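CSP3 (Bacillus subtilis, PDB 5FIG) probably stores Cu(I) in the bacterial cytosol, binding many ions through its abundant cysteines and so protecting the cell against copper toxicity. Local coordinates at residues K64-G78 with C96-A108. Sequence-based numbering, arbitrary orientation. Where two conformers were deposited one is given.
Sequences KEICALCADICEACG and CFTCAEQCRSMAA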
ATOM      1  N   LYS B  64      -0.085  -9.673 -14.554  1.00 17.61           N
ATOM      2  CA  LYS B  64       0.780 -10.884 -14.704  1.00 17.87           C
ATOM      3  C   LYS B  64       2.196 -10.644 -14.170  1.00 17.33           C
ATOM      4  O   LYS B  64       2.730 -11.430 -13.425  1.00 16.50           O
ATOM      5  CB  LYS B  64       0.792 -11.416 -16.124  1.00 19.67           C
ATOM      6  CG  LYS B  64      -0.535 -12.051 -16.552  1.00 20.62           C
ATOM      7  CD  LYS B  64      -0.450 -12.776 -17.899  1.00 22.86           C
ATOM      8  CE  LYS B  64      -1.771 -13.555 -18.237  1.00 24.14           C
ATOM      9  NZ  LYS B  64      -1.644 -14.461 -19.430  1.00 26.45           N
ATOM     10  N   GLU B  65       2.744  -9.480 -14.488  1.00 17.58           N
ATOM     11  CA  GLU B  65       4.064  -9.101 -13.990  1.00 17.64           C
ATOM     12  C   GLU B  65       4.099  -8.902 -12.487  1.00 15.80           C
ATOM     13  O   GLU B  65       5.042  -9.315 -11.822  1.00 15.33           O
ATOM     14  CB  GLU B  65       4.555  -7.887 -14.814  1.00 19.23           C
ATOM     15  CG  GLU B  65       4.720  -8.253 -16.316  1.00 21.58           C
ATOM     16  CD  GLU B  65       3.468  -8.050 -17.204  1.00 22.77           C
ATOM     17  OE1 GLU B  65       2.311  -7.882 -16.722  1.00 22.06           O
ATOM     18  OE2 GLU B  65       3.665  -8.067 -18.463  1.00 26.79           O
ATOM     19  N   ILE B  66       3.065  -8.273 -11.932  1.00 14.89           N
ATOM     20  CA  ILE B  66       2.898  -8.135 -10.500  1.00 13.76           C
ATOM     21  C   ILE B  66       2.797  -9.520  -9.799  1.00 13.01           C
ATOM     22  O   ILE B  66       3.484  -9.792  -8.796  1.00 12.45           O
ATOM     23  CB  ILE B  66       1.733  -7.199 -10.123  1.00 13.48           C
ATOM     24  CG1 ILE B  66       2.086  -5.776 -10.552  1.00 14.50           C
ATOM     25  CG2 ILE B  66       1.413  -7.297  -8.595  1.00 12.62           C
ATOM     26  CD1 ILE B  66       0.911  -4.822 -10.538  1.00 14.99           C
ATOM     27  N   CYS B  67       1.975 -10.397 -10.364  1.00 13.36           N
ATOM     28  CA  CYS B  67       1.896 -11.779  -9.845  1.00 13.21           C
ATOM     29  C   CYS B  67       3.260 -12.507  -9.908  1.00 13.52           C
ATOM     30  O   CYS B  67       3.636 -13.211  -8.957  1.00 12.97           O
ATOM     31  CB  CYS B  67       0.839 -12.592 -10.576  1.00 14.28           C
ATOM     32  SG  CYS B  67      -0.797 -12.186 -10.057  1.00 15.08           S
ATOM     33  N   ALA B  68       4.015 -12.329 -10.989  1.00 14.35           N
ATOM     34  CA  ALA B  68       5.342 -12.940 -11.074  1.00 15.31           C
ATOM     35  C   ALA B  68       6.262 -12.395  -9.944  1.00 14.86           C
ATOM     36  O   ALA B  68       7.010 -13.157  -9.319  1.00 14.91           O
ATOM     37  CB  ALA B  68       5.958 -12.725 -12.434  1.00 16.63           C
ATOM     38  N   LEU B  69       6.206 -11.080  -9.699  1.00 14.70           N
ATOM     39  CA  LEU B  69       6.994 -10.485  -8.600  1.00 14.76           C
ATOM     40  C   LEU B  69       6.568 -11.020  -7.248  1.00 13.97           C
ATOM     41  O   LEU B  69       7.404 -11.362  -6.402  1.00 14.23           O
ATOM     42  CB  LEU B  69       6.888  -8.922  -8.606  1.00 14.98           C
ATOM     43  CG  LEU B  69       7.523  -8.196  -7.440  1.00 15.12           C
ATOM     44  CD1 LEU B  69       9.022  -8.468  -7.390  1.00 16.24           C
ATOM     45  CD2 LEU B  69       7.260  -6.702  -7.599  1.00 15.51           C
ATOM     46  N   CYS B  70       5.260 -11.121  -7.048  1.00 13.36           N
ATOM     47  CA  CYS B  70       4.724 -11.652  -5.844  1.00 13.06           C
ATOM     48  C   CYS B  70       5.255 -13.073  -5.613  1.00 13.39           C
ATOM     49  O   CYS B  70       5.607 -13.415  -4.471  1.00 13.27           O
ATOM     50  CB  CYS B  70       3.193 -11.579  -5.854  1.00 12.80           C
ATOM     51  SG  CYS B  70       2.396 -12.056  -4.298  1.00 12.96           S
ATOM     52  N   ALA B  71       5.314 -13.871  -6.659  1.00 13.80           N
ATOM     53  CA  ALA B  71       5.793 -15.262  -6.504  1.00 14.63           C
ATOM     54  C   ALA B  71       7.239 -15.283  -6.037  1.00 15.27           C
ATOM     55  O   ALA B  71       7.601 -16.058  -5.165  1.00 15.22           O
ATOM     56  CB  ALA B  71       5.634 -16.050  -7.790  1.00 15.45           C
ATOM     57  N   ASP B  72       8.051 -14.410  -6.625  1.00 15.96           N
ATOM     58  CA  ASP B  72       9.470 -14.323  -6.250  1.00 17.17           C
ATOM     59  C   ASP B  72       9.662 -13.945  -4.793  1.00 16.43           C
ATOM     60  O   ASP B  72      10.475 -14.550  -4.091  1.00 17.14           O
ATOM     61  CB  ASP B  72      10.213 -13.347  -7.143  1.00 18.64           C
ATOM     62  CG  ASP B  72      10.365 -13.839  -8.579  1.00 20.31           C
ATOM     63  OD1 ASP B  72      10.260 -15.041  -8.873  1.00 21.97           O
ATOM     64  OD2 ASP B  72      10.649 -13.005  -9.459  1.00 22.03           O
ATOM     65  N   ILE B  73       8.913 -12.929  -4.337  1.00 15.30           N
ATOM     66  CA  ILE B  73       9.014 -12.460  -2.962  1.00 15.18           C
ATOM     67  C   ILE B  73       8.458 -13.531  -1.999  1.00 15.09           C
ATOM     68  O   ILE B  73       9.097 -13.836  -0.971  1.00 15.47           O
ATOM     69  CB  ILE B  73       8.297 -11.133  -2.756  1.00 14.42           C
ATOM     70  CG1 ILE B  73       9.048 -10.120  -3.636  1.00 15.17           C
ATOM     71  CG2 ILE B  73       8.257 -10.752  -1.289  1.00 14.48           C
ATOM     72  CD1 ILE B  73       8.456  -8.758  -3.644  1.00 15.06           C
ATOM     73  N   CYS B  74       7.338 -14.124  -2.364  1.00 15.07           N
ATOM     74  CA  CYS B  74       6.773 -15.223  -1.562  1.00 15.82           C
ATOM     75  C   CYS B  74       7.757 -16.386  -1.449  1.00 16.67           C
ATOM     76  O   CYS B  74       7.921 -16.923  -0.343  1.00 16.68           O
ATOM     77  CB  CYS B  74       5.459 -15.778  -2.168  1.00 16.08           C
ATOM     78  SG  CYS B  74       4.051 -14.713  -1.908  1.00 16.85           S
ATOM     79  N   GLU B  75       8.392 -16.789  -2.562  1.00 17.52           N
ATOM     80  CA  GLU B  75       9.388 -17.895  -2.561  0.50 18.92           C
ATOM     81  C   GLU B  75      10.520 -17.544  -1.557  1.00 19.54           C
ATOM     82  O   GLU B  75      10.893 -18.325  -0.681  1.00 19.58           O
ATOM     83  CB  GLU B  75       9.911 -18.231  -4.044  0.50 20.44           C
ATOM     84  CG  GLU B  75       8.933 -19.101  -4.783  0.50 20.97           C
ATOM     85  CD  GLU B  75       9.330 -19.373  -6.219  0.50 22.33           C
ATOM     86  OE1 GLU B  75      10.453 -19.024  -6.608  0.50 23.47           O
ATOM     87  OE2 GLU B  75       8.494 -19.925  -6.975  0.50 22.89           O
ATOM     88  N   ALA B  76      11.032 -16.319  -1.618  1.00 18.92           N
ATOM     89  CA  ALA B  76      12.094 -15.890  -0.673  1.00 19.68           C
ATOM     90  C   ALA B  76      11.651 -15.827   0.787  1.00 19.16           C
ATOM     91  O   ALA B  76      12.415 -16.202   1.712  1.00 20.08           O
ATOM     92  CB  ALA B  76      12.662 -14.531  -1.070  1.00 19.88           C
ATOM     93  N   CYS B  77      10.455 -15.292   1.019  1.00 17.79           N
ATOM     94  CA  CYS B  77       9.916 -15.229   2.384  1.00 17.90           C
ATOM     95  C   CYS B  77       9.744 -16.624   2.966  1.00 18.26           C
ATOM     96  O   CYS B  77      10.085 -16.903   4.135  1.00 19.28           O
ATOM     97  CB  CYS B  77       8.608 -14.478   2.382  1.00 16.81           C
ATOM     98  SG  CYS B  77       8.022 -14.091   4.029  1.00 17.75           S
ATOM     99  N   GLY B  78       9.191 -17.501   2.156  1.00 17.95           N
ATOM    100  CA  GLY B  78       9.030 -18.928   2.571  1.00 18.78           C
ATOM    101  C   GLY B  78      10.334 -19.586   2.903  1.00 20.30           C
ATOM    102  O   GLY B  78      10.463 -20.320   3.884  1.00 21.31           O
ATOM    103  N   CYS B  96       3.339 -19.126   2.064  1.00 15.03           N
ATOM    104  CA  CYS B  96       4.162 -18.468   1.041  1.00 14.95           C
ATOM    105  C   CYS B  96       4.370 -19.334  -0.187  1.00 15.11           C
ATOM    106  O   CYS B  96       4.249 -18.860  -1.317  1.00 14.18           O
ATOM    107  CB  CYS B  96       5.512 -18.057   1.632  1.00 15.76           C
ATOM    108  SG  CYS B  96       5.475 -16.641   2.703  1.00 16.73           S
ATOM    109  N   PHE B  97       4.672 -20.591   0.025  1.00 16.28           N
ATOM    110  CA  PHE B  97       4.917 -21.460  -1.105  1.00 17.27           C
ATOM    111  C   PHE B  97       3.648 -21.717  -1.908  1.00 16.60           C
ATOM    112  O   PHE B  97       3.687 -21.797  -3.125  1.00 16.77           O
ATOM    113  CB  PHE B  97       5.613 -22.732  -0.663  1.00 19.26           C
ATOM    114  CG  PHE B  97       7.019 -22.507  -0.143  1.00 20.55           C
ATOM    115  CD1 PHE B  97       7.973 -21.848  -0.900  1.00 21.00           C
ATOM    116  CD2 PHE B  97       7.412 -23.077   1.081  1.00 22.10           C
ATOM    117  CE1 PHE B  97       9.277 -21.692  -0.428  1.00 22.07           C
ATOM    118  CE2 PHE B  97       8.711 -22.910   1.564  1.00 23.38           C
ATOM    119  CZ  PHE B  97       9.632 -22.213   0.820  1.00 23.18           C
ATOM    120  N   THR B  98       2.518 -21.835  -1.217  1.00 16.11           N
ATOM    121  CA  THR B  98       1.259 -21.977  -1.902  1.00 15.96           C
ATOM    122  C   THR B  98       0.957 -20.778  -2.762  1.00 14.96           C
ATOM    123  O   THR B  98       0.462 -20.895  -3.869  1.00 14.95           O
ATOM    124  CB  THR B  98       0.136 -22.232  -0.862  1.00 16.16           C
ATOM    125  OG1 THR B  98       0.387 -23.507  -0.280  1.00 17.43           O
ATOM    126  CG2 THR B  98      -1.237 -22.194  -1.523  1.00 16.26           C
ATOM    127  N   CYS B  99       1.162 -19.600  -2.180  1.00 14.33           N
ATOM    128  CA  CYS B  99       0.914 -18.378  -2.886  1.00 14.02           C
ATOM    129  C   CYS B  99       1.851 -18.261  -4.107  1.00 14.20           C
ATOM    130  O   CYS B  99       1.378 -17.905  -5.171  1.00 13.90           O
ATOM    131  CB  CYS B  99       1.067 -17.203  -1.949  1.00 13.90           C
ATOM    132  SG  CYS B  99       0.601 -15.661  -2.726  1.00 14.77           S
ATOM    133  N   ALA B 100       3.119 -18.605  -3.951  1.00 14.54           N
ATOM    134  CA  ALA B 100       4.031 -18.551  -5.078  1.00 15.56           C
ATOM    135  C   ALA B 100       3.611 -19.420  -6.237  1.00 16.60           C
ATOM    136  O   ALA B 100       3.584 -18.966  -7.360  1.00 16.92           O
ATOM    137  CB  ALA B 100       5.431 -18.929  -4.645  1.00 16.37           C
ATOM    138  N   GLU B 101       3.161 -20.646  -5.943  1.00 17.74           N
ATOM    139  CA  GLU B 101       2.668 -21.484  -6.976  1.00 19.36           C
ATOM    140  C   GLU B 101       1.417 -20.980  -7.680  1.00 18.43           C
ATOM    141  O   GLU B 101       1.321 -21.008  -8.884  1.00 18.81           O
ATOM    142  CB  GLU B 101       2.453 -22.878  -6.399  1.00 22.02           C
ATOM    143  CG  GLU B 101       1.959 -23.878  -7.421  1.00 25.57           C
ATOM    144  CD  GLU B 101       3.087 -24.551  -8.225  1.00 28.50           C
ATOM    145  OE1 GLU B 101       4.288 -24.255  -8.162  1.00 31.64           O
ATOM    146  OE2 GLU B 101       2.765 -25.379  -9.032  1.00 33.16           O
ATOM    147  N   GLN B 102       0.470 -20.413  -6.920  1.00 17.13           N
ATOM    148  CA  GLN B 102      -0.706 -19.868  -7.548  1.00 17.01           C
ATOM    149  C   GLN B 102      -0.354 -18.648  -8.410  1.00 16.42           C
ATOM    150  O   GLN B 102      -0.948 -18.414  -9.466  1.00 16.12           O
ATOM    151  CB  GLN B 102      -1.734 -19.458  -6.473  1.00 16.90           C
ATOM    152  CG  GLN B 102      -2.448 -20.651  -5.828  1.00 18.06           C
ATOM    153  CD  GLN B 102      -3.591 -21.219  -6.668  1.00 20.06           C
ATOM    154  OE1 GLN B 102      -4.072 -20.621  -7.615  1.00 21.28           O
ATOM    155  NE2 GLN B 102      -3.910 -22.437  -6.427  1.00 21.84           N
ATOM    156  N   CYS B 103       0.531 -17.819  -7.881  1.00 15.70           N
ATOM    157  CA  CYS B 103       0.965 -16.601  -8.630  1.00 15.81           C
ATOM    158  C   CYS B 103       1.707 -16.969  -9.912  1.00 17.12           C
ATOM    159  O   CYS B 103       1.537 -16.278 -10.923  1.00 16.66           O
ATOM    160  CB  CYS B 103       1.808 -15.704  -7.727  1.00 15.68           C
ATOM    161  SG  CYS B 103       0.780 -14.754  -6.575  1.00 15.39           S
ATOM    162  N   ARG B 104       2.518 -18.022  -9.878  1.00 18.12           N
ATOM    163  CA  ARG B 104       3.237 -18.473 -11.113  1.00 20.28           C
ATOM    164  C   ARG B 104       2.236 -18.891 -12.190  1.00 20.72           C
ATOM    165  O   ARG B 104       2.414 -18.597 -13.371  1.00 21.22           O
ATOM    166  CB  ARG B 104       4.271 -19.588 -10.796  1.00 22.64           C
ATOM    167  CG  ARG B 104       5.486 -19.041 -10.044  1.00 24.41           C
ATOM    168  CD  ARG B 104       6.949 -19.521 -10.052  1.00 27.80           C
ATOM    169  NE  ARG B 104       7.425 -18.193 -10.277  1.00 30.31           N
ATOM    170  CZ  ARG B 104       8.261 -17.425  -9.585  1.00 31.46           C
ATOM    171  NH1 ARG B 104       8.999 -17.849  -8.565  1.00 33.44           N
ATOM    172  NH2 ARG B 104       8.365 -16.168 -10.002  1.00 34.36           N
ATOM    173  N   SER B 105       1.147 -19.558 -11.779  1.00 20.45           N
ATOM    174  CA  SER B 105       0.074 -19.913 -12.715  1.00 21.57           C
ATOM    175  C   SER B 105      -0.606 -18.694 -13.304  1.00 21.15           C
ATOM    176  O   SER B 105      -0.842 -18.642 -14.487  1.00 22.21           O
ATOM    177  CB  SER B 105      -0.974 -20.760 -11.991  1.00 22.17           C
ATOM    178  OG  SER B 105      -0.321 -21.911 -11.495  1.00 23.33           O
ATOM    179  N   MET B 106      -0.914 -17.713 -12.455  1.00 19.52           N
ATOM    180  CA  MET B 106      -1.543 -16.459 -12.908  1.00 19.40           C
ATOM    181  C   MET B 106      -0.647 -15.663 -13.834  1.00 19.30           C
ATOM    182  O   MET B 106      -1.108 -15.063 -14.833  1.00 20.08           O
ATOM    183  CB  MET B 106      -1.849 -15.536 -11.773  1.00 18.70           C
ATOM    184  CG  MET B 106      -3.078 -15.768 -11.023  1.00 19.09           C
ATOM    185  SD  MET B 106      -4.634 -15.826 -11.921  1.00 20.35           S
ATOM    186  CE  MET B 106      -4.653 -14.404 -12.942  1.00 21.00           C
ATOM    187  N   ALA B 107       0.653 -15.708 -13.537  1.00 18.63           N
ATOM    188  CA  ALA B 107       1.655 -14.968 -14.300  1.00 19.02           C
ATOM    189  C   ALA B 107       1.920 -15.513 -15.699  1.00 20.62           C
ATOM    190  O   ALA B 107       2.425 -14.817 -16.577  1.00 21.18           O
ATOM    191  CB  ALA B 107       2.967 -14.917 -13.503  1.00 18.59           C
ATOM    192  N   ALA B 108       1.623 -16.806 -15.925  1.00 21.49           N
ATOM    193  CA  ALA B 108       1.806 -17.438 -17.210  1.00 23.44           C
ATOM    194  C   ALA B 108       0.939 -16.771 -18.282  1.00 24.54           C
ATOM    195  O   ALA B 108       1.355 -16.585 -19.420  1.00 26.61           O
ATOM    196  CB  ALA B 108       1.468 -18.924 -17.100  1.00 24.22           C
ATOM    197  OXT ALA B 108      -0.176 -16.300 -18.082  1.00 24.10           O
TER
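Arg104 leaves its helix with CG anti to its own carbonyl carbon, and a bend at chi3 (131°) then folds the guanidinium across residues 64-78, among Ala68, Ala71, Asp72 and Glu75, as a knob settles into a hole. Ala71 CB lies over the centre of one guanidinium face, while both acids come to the edge, completing a salt-bridge network. Arg104 NH2 meets Asp72 OD1 at 2.5 Å, a length too short to be trusted closely, and Arg104 NH1 reaches the same oxygen only weakly. Glu75 approaches Arg104 head-on, whereas Asp72 crosses it at about a right angle; the modelled Glu75 conformer, one of two, is pressed improbably close to Arg104 NH1, so the detail of its weak bond through OE2 is doubtful. With an alanine in place of Arg104, Asp72 and Glu75 would probably lose their shared counter-charge, with Asp72 still facing Glu65 of the second subunit, and the Ala71 methyl would be uncovered. Small residues bring the two backbones together, with Ala71 CA only 4.0 Å from Ala100 CA. The segments run at 155°, as antiparallel neighbours in a four-helix bundle, their axes approaching to 7.8 Å. The inward side of this helix pair is lined largely by thiols. Cys99 SG stands anti to its backbone N (chi1 -174°), whereas Cys74 SG lies beside its own; the pair meets at 3.7 Å between SG atoms. Cys70 SG and Cys103 SG are 3.9 Å apart, and Cys77 SG and Cys96 SG 3.8 Å, all well beyond disulfide length. Cys8, Cys12 and Cys15 of helix 6-27 and Cys45 of helix 36-57 extend this lining, consistent with a core that gathers Cu(I). At one end, Gly78 CA makes a CH-pi contact 3.8 Å above the Phe97 ring plane, toward the rim. At the other, the extended Lys64 carries NZ to within 2.7 Å of OXT on the C-terminal Ala108, forming a salt bridge.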